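Local coordinates for protein RmpA (Streptococcus mutans, PDB 3BJV) that probably acts as the cytoplasmic IIA component of a sugar phosphotransferase system, relaying phosphoryl groups for the uptake and phosphorylation of ascorbate, at residues S12-T18 with F80-T86; G63-H68 with V97-L103. All blocks are in the same frame, centred on the assembly; numbering follows the deposited sequence.

Contact 1: residues S12-T18 with F80-T86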
loop_
_atom_site.group_PDB
_atom_site.type_symbol
_atom_site.label_atom_id
_atom_site.label_comp_id
_atom_site.label_asym_id
_atom_site.label_seq_id
_atom_site.Cartn_x
_atom_site.Cartn_y
_atom_site.Cartn_z
ATOM N N SER A 12 14.371 -0.738 -17.145
ATOM C CA SER A 12 13.127 -1.429 -17.078
ATOM C C SER A 12 11.925 -0.563 -17.423
ATOM O O SER A 12 10.791 -0.932 -17.084
ATOM C CB SER A 12 12.989 -2.004 -15.699
ATOM O OG SER A 12 13.110 -0.938 -14.794
ATOM N N ILE A 13 12.150 0.578 -18.071
ATOM C CA ILE A 13 11.060 1.333 -18.683
ATOM C C ILE A 13 10.964 0.965 -20.165
ATOM O O ILE A 13 11.920 1.205 -20.914
ATOM C CB ILE A 13 11.269 2.846 -18.650
ATOM C CG1 ILE A 13 11.320 3.360 -17.215
ATOM C CG2 ILE A 13 10.132 3.492 -19.429
ATOM C CD1 ILE A 13 11.702 4.785 -17.126
ATOM N N ARG A 14 9.849 0.348 -20.577
ATOM C CA ARG A 14 9.664 -0.149 -21.941
ATOM C C ARG A 14 8.308 0.377 -22.362
ATOM O O ARG A 14 7.316 0.022 -21.780
ATOM C CB ARG A 14 9.695 -1.689 -21.966
ATOM C CG ARG A 14 10.924 -2.396 -21.270
ATOM C CD ARG A 14 12.337 -2.117 -21.936
ATOM N NE ARG A 14 13.433 -2.829 -21.240
ATOM C CZ ARG A 14 13.886 -4.050 -21.530
ATOM N NH1 ARG A 14 14.856 -4.588 -20.795
ATOM N NH2 ARG A 14 13.383 -4.746 -22.540
ATOM N N LEU A 15 8.244 1.257 -23.349
ATOM C CA LEU A 15 6.997 1.935 -23.648
ATOM C C LEU A 15 6.380 1.556 -24.980
ATOM O O LEU A 15 7.098 1.077 -25.891
ATOM C CB LEU A 15 7.266 3.432 -23.647
ATOM C CG LEU A 15 7.885 4.044 -22.422
ATOM C CD1 LEU A 15 8.377 5.393 -22.874
ATOM C CD2 LEU A 15 6.876 4.218 -21.269
ATOM N N GLY A 16 5.065 1.801 -25.103
ATOM C CA GLY A 16 4.336 1.563 -26.352
ATOM C C GLY A 16 4.309 0.109 -26.849
ATOM O O GLY A 16 4.438 -0.168 -28.066
ATOM N N LEU A 17 4.107 -0.822 -25.911
ATOM C CA LEU A 17 4.106 -2.237 -26.209
ATOM C C LEU A 17 2.700 -2.721 -26.452
ATOM O O LEU A 17 1.762 -2.116 -26.003
ATOM C CB LEU A 17 4.787 -3.035 -25.073
ATOM C CG LEU A 17 6.253 -2.657 -24.745
ATOM C CD1 LEU A 17 6.871 -3.715 -23.848
ATOM C CD2 LEU A 17 7.090 -2.500 -26.026
ATOM N N THR A 18 2.573 -3.826 -27.160
ATOM C CA THR A 18 1.275 -4.401 -27.472
ATOM C C THR A 18 1.187 -5.795 -26.807
ATOM O O THR A 18 2.088 -6.615 -26.991
ATOM C CB THR A 18 1.055 -4.493 -29.030
ATOM O OG1 THR A 18 1.167 -3.172 -29.593
ATOM C CG2 THR A 18 -0.341 -5.037 -29.380
ATOM N N PHE A 80 11.951 -2.110 -9.788
ATOM C CA PHE A 80 10.703 -1.769 -10.413
ATOM C C PHE A 80 10.883 -1.801 -11.919
ATOM O O PHE A 80 11.972 -1.565 -12.395
ATOM C CB PHE A 80 10.301 -0.327 -10.083
ATOM C CG PHE A 80 10.143 -0.026 -8.632
ATOM C CD1 PHE A 80 11.202 0.512 -7.896
ATOM C CD2 PHE A 80 8.904 -0.193 -8.000
ATOM C CE1 PHE A 80 11.043 0.826 -6.549
ATOM C CE2 PHE A 80 8.726 0.159 -6.627
ATOM C CZ PHE A 80 9.782 0.674 -5.928
ATOM N N SER A 81 9.789 -2.048 -12.656
ATOM C CA SER A 81 9.729 -1.717 -14.064
ATOM C C SER A 81 8.435 -0.923 -14.399
ATOM O O SER A 81 7.534 -0.808 -13.609
ATOM C CB SER A 81 9.784 -2.976 -14.901
ATOM O OG SER A 81 8.540 -3.635 -14.798
ATOM N N LEU A 82 8.383 -0.344 -15.580
ATOM C CA LEU A 82 7.228 0.349 -16.036
ATOM C C LEU A 82 7.076 0.045 -17.517
ATOM O O LEU A 82 8.019 0.234 -18.325
ATOM C CB LEU A 82 7.358 1.844 -15.785
ATOM C CG LEU A 82 6.063 2.650 -15.948
ATOM C CD1 LEU A 82 6.150 3.790 -14.997
ATOM C CD2 LEU A 82 5.889 3.155 -17.384
ATOM N N VAL A 83 5.879 -0.434 -17.850
ATOM C CA VAL A 83 5.509 -0.813 -19.197
ATOM C C VAL A 83 4.182 -0.077 -19.483
ATOM O O VAL A 83 3.298 -0.063 -18.616
ATOM C CB VAL A 83 5.295 -2.351 -19.271
ATOM C CG1 VAL A 83 4.339 -2.742 -20.431
ATOM C CG2 VAL A 83 6.644 -3.130 -19.370
ATOM N N THR A 84 4.036 0.510 -20.676
ATOM C CA THR A 84 2.754 1.074 -21.131
ATOM C C THR A 84 2.328 0.316 -22.377
ATOM O O THR A 84 3.154 -0.049 -23.179
ATOM C CB THR A 84 2.875 2.549 -21.502
ATOM O OG1 THR A 84 3.873 2.712 -22.508
ATOM C CG2 THR A 84 3.241 3.431 -20.260
ATOM N N LEU A 85 1.051 0.010 -22.483
ATOM C CA LEU A 85 0.449 -0.669 -23.648
ATOM C C LEU A 85 -0.199 0.337 -24.632
ATOM O O LEU A 85 -0.620 1.450 -24.230
ATOM C CB LEU A 85 -0.638 -1.676 -23.161
ATOM C CG LEU A 85 -0.130 -2.714 -22.161
ATOM C CD1 LEU A 85 -1.250 -3.431 -21.648
ATOM C CD2 LEU A 85 0.785 -3.712 -22.856
ATOM N N THR A 86 -0.360 -0.092 -25.890
ATOM C CA THR A 86 -1.000 0.757 -26.887
ATOM C C THR A 86 -2.535 0.688 -26.804
ATOM O O THR A 86 -3.231 1.645 -27.181
ATOM C CB THR A 86 -0.492 0.445 -28.294
ATOM O OG1 THR A 86 -0.627 -0.960 -28.548
ATOM C CG2 THR A 86 1.023 0.875 -28.430
#
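Ser12 and Phe80 begin the pairing with a side-chain bond: the hydroxyl OG of Ser12 donates to Phe80 O over 2.7 Å, meeting a lone pair in the carbonyl plane. With chi1 at 56°, OG lies between the backbone N and the carbonyl carbon of its own residue and reaches across the strand gap, while CB of Ser12 rests 3.4 Å from CB of Ser81. This end is buried. The hydroxyl of Ser81 turns to Ser29 O on helix 22-36, and the Phe80 ring leads away to pack against helix 3-10 and side chains of the adjoining strand 96-104. The ladder continues through Leu82 N to Ser12 O and Arg14 N to Leu82 O, each 2.9 Å long. Strands 13-17 and 79-85 are thus parallel neighbours in the central sheet of an alpha/beta three-layer sandwich. Ile13 and Leu82 face helices 3-10 and 138-147 from one side of it; Arg14, Val83 and Leu17 look to helix 22-36 on the other.

Past Arg14 the pairing slackens. Thr84 N to Arg14 O is weak at 3.5 Å, and a beta bulge shifts the register by one residue. Here Thr84 OG1 accepts from Gly16 N at 3.0 Å, and the nearly straight bond (168° at the hydrogen) supports the bulge from a side chain. CD2 of Leu15 passes at a slant to the same threonine, 3.6 Å from its OG1, and also reaches CD2 of Leu82. Leu17 N then regains Thr84 O, and Thr86 N returns to Leu17 O through a more bent bond. On the solvent side the two segments finish with a contact between hydroxyls, Thr18 OG1 and Thr86 OG1 being hydrogen-bonded at 3.0 Å. Arg14 extends away from Val83 to a salt bridge with Glu35, its NE bonding His11 O.

Contact 2: residues G63-H68 with V97-L103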
loop_
_atom_site.group_PDB
_atom_site.type_symbol
_atom_site.label_atom_id
_atom_site.label_comp_id
_atom_site.label_asym_id
_atom_site.label_seq_id
_atom_site.Cartn_x
_atom_site.Cartn_y
_atom_site.Cartn_z
ATOM N N GLY A 63 -7.002 1.542 -14.775
ATOM C CA GLY A 63 -5.916 1.814 -15.694
ATOM C C GLY A 63 -4.540 1.250 -15.304
ATOM O O GLY A 63 -3.705 1.003 -16.175
ATOM N N MET A 64 -4.257 1.047 -14.027
ATOM C CA MET A 64 -2.920 0.573 -13.679
ATOM C C MET A 64 -2.874 -0.754 -12.847
ATOM O O MET A 64 -3.827 -1.097 -12.133
ATOM C CB MET A 64 -2.106 1.704 -13.021
ATOM C CG MET A 64 -2.474 2.022 -11.564
ATOM S SD MET A 64 -1.949 0.763 -10.329
ATOM C CE MET A 64 -0.241 1.241 -10.069
ATOM N N ALA A 65 -1.771 -1.484 -12.975
ATOM C CA ALA A 65 -1.481 -2.652 -12.179
ATOM C C ALA A 65 -0.048 -2.536 -11.661
ATOM O O ALA A 65 0.827 -2.043 -12.372
ATOM C CB ALA A 65 -1.631 -3.901 -13.033
ATOM N N MET A 66 0.190 -2.982 -10.426
ATOM C CA MET A 66 1.551 -3.211 -9.924
ATOM C C MET A 66 1.823 -4.698 -9.678
ATOM O O MET A 66 1.867 -5.134 -8.534
ATOM C CB MET A 66 1.847 -2.385 -8.660
ATOM C CG MET A 66 0.671 -2.198 -7.820
ATOM S SD MET A 66 1.061 -1.472 -6.235
ATOM C CE MET A 66 1.866 -2.904 -5.430
ATOM N N PRO A 67 2.033 -5.486 -10.755
ATOM C CA PRO A 67 2.180 -6.944 -10.604
ATOM C C PRO A 67 3.385 -7.306 -9.697
ATOM O O PRO A 67 4.477 -6.715 -9.842
ATOM C CB PRO A 67 2.454 -7.427 -12.032
ATOM C CG PRO A 67 2.229 -6.264 -12.936
ATOM C CD PRO A 67 2.271 -5.024 -12.134
ATOM N N HIS A 68 3.161 -8.208 -8.752
ATOM C CA HIS A 68 4.192 -8.696 -7.827
ATOM C C HIS A 68 3.787 -10.044 -7.199
ATOM O O HIS A 68 2.656 -10.523 -7.356
ATOM C CB HIS A 68 4.457 -7.703 -6.711
ATOM C CG HIS A 68 3.286 -7.497 -5.809
ATOM N ND1 HIS A 68 2.143 -6.833 -6.205
ATOM C CD2 HIS A 68 3.073 -7.880 -4.532
ATOM C CE1 HIS A 68 1.271 -6.826 -5.216
ATOM N NE2 HIS A 68 1.803 -7.474 -4.193
ATOM N N VAL A 97 -6.524 -2.416 -17.964
ATOM C CA VAL A 97 -5.180 -1.940 -17.611
ATOM C C VAL A 97 -4.450 -1.500 -18.824
ATOM O O VAL A 97 -4.461 -2.192 -19.834
ATOM C CB VAL A 97 -4.294 -3.031 -16.869
ATOM C CG1 VAL A 97 -2.898 -2.530 -16.652
ATOM C CG2 VAL A 97 -4.966 -3.410 -15.518
ATOM N N GLN A 98 -3.810 -0.342 -18.715
ATOM C CA GLN A 98 -2.934 0.146 -19.757
ATOM C C GLN A 98 -1.491 0.443 -19.318
ATOM O O GLN A 98 -0.608 0.559 -20.139
ATOM C CB GLN A 98 -3.542 1.357 -20.435
ATOM C CG GLN A 98 -3.002 1.464 -21.838
ATOM C CD GLN A 98 -3.770 2.446 -22.698
ATOM O OE1 GLN A 98 -3.499 2.564 -23.899
ATOM N NE2 GLN A 98 -4.756 3.138 -22.094
ATOM N N VAL A 99 -1.266 0.597 -18.009
ATOM C CA VAL A 99 0.082 0.870 -17.482
ATOM C C VAL A 99 0.445 -0.180 -16.435
ATOM O O VAL A 99 -0.339 -0.436 -15.520
ATOM C CB VAL A 99 0.226 2.290 -16.880
ATOM C CG1 VAL A 99 1.679 2.593 -16.554
ATOM C CG2 VAL A 99 -0.351 3.358 -17.822
ATOM N N LEU A 100 1.631 -0.784 -16.572
ATOM C CA LEU A 100 2.072 -1.788 -15.603
ATOM C C LEU A 100 3.397 -1.407 -14.945
ATOM O O LEU A 100 4.396 -1.138 -15.614
ATOM C CB LEU A 100 2.097 -3.218 -16.188
ATOM C CG LEU A 100 0.800 -3.654 -16.825
ATOM C CD1 LEU A 100 0.941 -3.594 -18.338
ATOM C CD2 LEU A 100 0.498 -5.064 -16.402
ATOM N N LEU A 101 3.363 -1.326 -13.626
ATOM C CA LEU A 101 4.536 -1.058 -12.855
ATOM C C LEU A 101 4.801 -2.287 -11.947
ATOM O O LEU A 101 4.174 -2.438 -10.894
ATOM C CB LEU A 101 4.378 0.249 -12.081
ATOM C CG LEU A 101 5.647 1.064 -11.777
ATOM C CD1 LEU A 101 5.254 2.510 -11.355
ATOM C CD2 LEU A 101 6.462 0.380 -10.671
ATOM N N ALA A 102 5.671 -3.181 -12.418
ATOM C CA ALA A 102 6.047 -4.378 -11.675
ATOM C C ALA A 102 6.988 -4.022 -10.551
ATOM O O ALA A 102 7.815 -3.129 -10.651
ATOM C CB ALA A 102 6.678 -5.365 -12.546
ATOM N N LEU A 103 6.869 -4.766 -9.481
ATOM C CA LEU A 103 7.460 -4.401 -8.243
ATOM C C LEU A 103 8.216 -5.627 -7.796
ATOM O O LEU A 103 7.606 -6.719 -7.731
ATOM C CB LEU A 103 6.281 -4.116 -7.279
ATOM C CG LEU A 103 6.396 -4.015 -5.749
ATOM C CD1 LEU A 103 7.767 -3.368 -5.351
ATOM C CD2 LEU A 103 5.224 -3.156 -5.262
#
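A parallel strand pair running into the Pro-His segment of a type 2 EIIA domain joins Gly63 through His68 to Val97 through Leu103. It begins at a beta bulge, where Gly63 O takes two donors: Gln98 N at 2.9 Å, tilted out of the carbonyl plane, and Val99 N, which lies nearly on the line of the C=O bond. At the phi of 89° that Gly63 adopts, a CB would run into the carbonyl oxygen of the preceding residue. Regular parallel pairing follows, with Ala65 N bonded to Val99 O and Leu101 N to Ala65 O. CB of Ala65 meets two methyls of the partner segment, 4.1 Å from CG1 of Val97 and 4.2 Å from CD2 of Leu100.

That same Leu100 methyl meets the Pro67 ring at CG, the two side chains crossing at about a right angle on the face covered by helix 22-36. Pro67 has no N-H to give. Its CD instead lies 3.4 Å from Leu101 O, and its carbonyl oxygen receives Leu103 N, so the backbone pairing persists beyond the strand proper. Met66 and Leu103 lie side by side on the other face, pointing the same way; the bent thioether end brings CE to 3.4 Å from CD2 of Leu103.

His68 packs its CB against CB and O of Leu103. At chi1 65° its ring folds back over its own segment, and ND1 donates in the ring plane to Met66 O at 2.9 Å. This fixes the ring's rotation and leaves NE2 on the side away from that carbonyl. Tyr57 meets the ring edge-to-face, His111 lies against it, and Thr112 of the second subunit packs nearby. A histidine just after a proline, just beyond the end of a parallel strand, is typical of the phosphoryl-accepting site of type 2 EIIA domains, and His68 is probably its counterpart here.

How the contacts relate
From the N terminus the chain lays down 12-18, passes through helices 22-36 and 42-54, forms 63-68, and returns as 80-86 to close contact 1 around a 61-residue loop. It then turns through strand 88-90 and comes back as 97-103, closing contact 2 over 28 residues. The two closures cross, since their segments alternate along the sequence. Space joins them as well: strands 79-85 and 96-104 are antiparallel neighbours, probably hydrogen-bonded from Leu100 N to Val83 O and from Leu85 N to Gln98 O. Together the two contacts and this antiparallel pair tie strand 13-17, at one side of the sheet, to strand 63-65 and the segment that carries His68.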